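Local coordinates for conserved domain protein (Streptococcus pneumoniae, PDB 2I7R) that is of unknown function but belongs to the glyoxalase/bleomycin resistance protein/dioxygenase superfamily, at residues K30-Y33 against A39-T42. Sequence-based numbering, arbitrary orientation.
Sequences KADY and AQFT
Lys30 meets the strand through its backbone: its C lies 4.1 Å from Phe41 CE1, and its O accepts a hydrogen bond from a water that also donates to Asp32 OD1 and accepts from Thr42 N, bridging the segments. Ala31 lies over one face of the Phe41 ring, its CA 4.1 Å from the ring centroid and 22° off the normal, a CH-pi contact offset toward the rim. Asp32 supplies the polar centre. With CG beside its own backbone N, the carboxylate is turned toward the strand, and OD2 accepts from Gln40 NE2 (2.8 Å). Asp32 OD2 offers its anti lone pair and itself lies close to the amide plane of Gln40, although carboxylate and amide planes are almost perpendicular (86°). Thr42 OG1 sits 2.4 Å from Asp32 OD2, placed as a donor but so close that the length is doubtful. Asp32 N makes a weak, bent bond to Gln40 O (2.7 Å, N-H...O 127°), whereas Tyr33 O accepts from Gln40 N at 2.8 Å. Asp32 and Tyr33 thus both oppose Gln40, forming a classic beta bulge where the loop after helix 16-27 enters strand 33-35, outermost of its sheet within the chain. Strand 38-43 is flanked on its other side by strand 46-51, while Ala31, Ala39 and Phe41 pack against helix 16-27.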
# COMPACT_ATOMS: atom_id res chain seq x y z
N LYS A 30 -12.32 -14.44 0.50
CA LYS A 30 -12.10 -14.62 -0.92
C LYS A 30 -11.90 -13.27 -1.58
O LYS A 30 -12.36 -12.26 -1.06
CB LYS A 30 -13.30 -15.36 -1.58
CG LYS A 30 -13.59 -16.73 -0.98
CD LYS A 30 -12.55 -17.73 -1.38
CE LYS A 30 -12.92 -19.12 -0.90
NZ LYS A 30 -12.22 -20.12 -1.77
N ALA A 31 -11.22 -13.27 -2.72
CA ALA A 31 -11.19 -12.13 -3.62
C ALA A 31 -12.63 -11.78 -4.02
O ALA A 31 -13.43 -12.68 -4.30
CB ALA A 31 -10.39 -12.49 -4.86
N ASP A 32 -12.96 -10.49 -4.09
CA ASP A 32 -14.24 -10.07 -4.69
C ASP A 32 -14.35 -10.53 -6.12
O ASP A 32 -15.42 -10.84 -6.57
CB ASP A 32 -14.39 -8.55 -4.72
CG ASP A 32 -14.39 -7.92 -3.36
OD1 ASP A 32 -14.62 -8.60 -2.35
OD2 ASP A 32 -14.14 -6.70 -3.33
N TYR A 33 -13.23 -10.54 -6.83
CA TYR A 33 -13.19 -10.91 -8.23
C TYR A 33 -11.75 -11.21 -8.63
O TYR A 33 -10.84 -10.52 -8.19
CB TYR A 33 -13.75 -9.77 -9.11
CG TYR A 33 -13.47 -9.97 -10.56
CD1 TYR A 33 -14.19 -10.90 -11.31
CD2 TYR A 33 -12.46 -9.27 -11.17
CE1 TYR A 33 -13.91 -11.10 -12.65
CE2 TYR A 33 -12.17 -9.46 -12.50
CZ TYR A 33 -12.91 -10.38 -13.23
OH TYR A 33 -12.59 -10.56 -14.56
N ALA A 39 -6.78 -9.62 -9.51
CA ALA A 39 -7.65 -10.00 -8.36
C ALA A 39 -7.92 -8.77 -7.51
O ALA A 39 -7.06 -7.88 -7.38
CB ALA A 39 -7.00 -11.11 -7.50
N GLN A 40 -9.11 -8.70 -6.94
CA GLN A 40 -9.49 -7.55 -6.15
C GLN A 40 -9.95 -8.03 -4.81
O GLN A 40 -10.85 -8.87 -4.74
CB GLN A 40 -10.67 -6.80 -6.81
CG GLN A 40 -11.44 -5.85 -5.86
CD GLN A 40 -12.73 -5.33 -6.51
OE1 GLN A 40 -12.74 -4.97 -7.69
NE2 GLN A 40 -13.82 -5.29 -5.74
N PHE A 41 -9.38 -7.45 -3.76
CA PHE A 41 -9.83 -7.70 -2.42
C PHE A 41 -10.37 -6.40 -1.88
O PHE A 41 -9.82 -5.33 -2.14
CB PHE A 41 -8.67 -8.16 -1.52
CG PHE A 41 -8.14 -9.53 -1.85
CD1 PHE A 41 -8.56 -10.64 -1.14
CD2 PHE A 41 -7.20 -9.70 -2.86
CE1 PHE A 41 -8.06 -11.91 -1.42
CE2 PHE A 41 -6.68 -10.99 -3.14
CZ PHE A 41 -7.11 -12.07 -2.43
N THR A 42 -11.45 -6.49 -1.11
CA THR A 42 -11.90 -5.38 -0.27
C THR A 42 -11.53 -5.74 1.18
O THR A 42 -11.78 -6.86 1.65
CB THR A 42 -13.41 -5.12 -0.49
OG1 THR A 42 -13.63 -4.81 -1.89
CG2 THR A 42 -13.91 -3.95 0.37
O HOH W 1 -12.49 -9.32 -0.89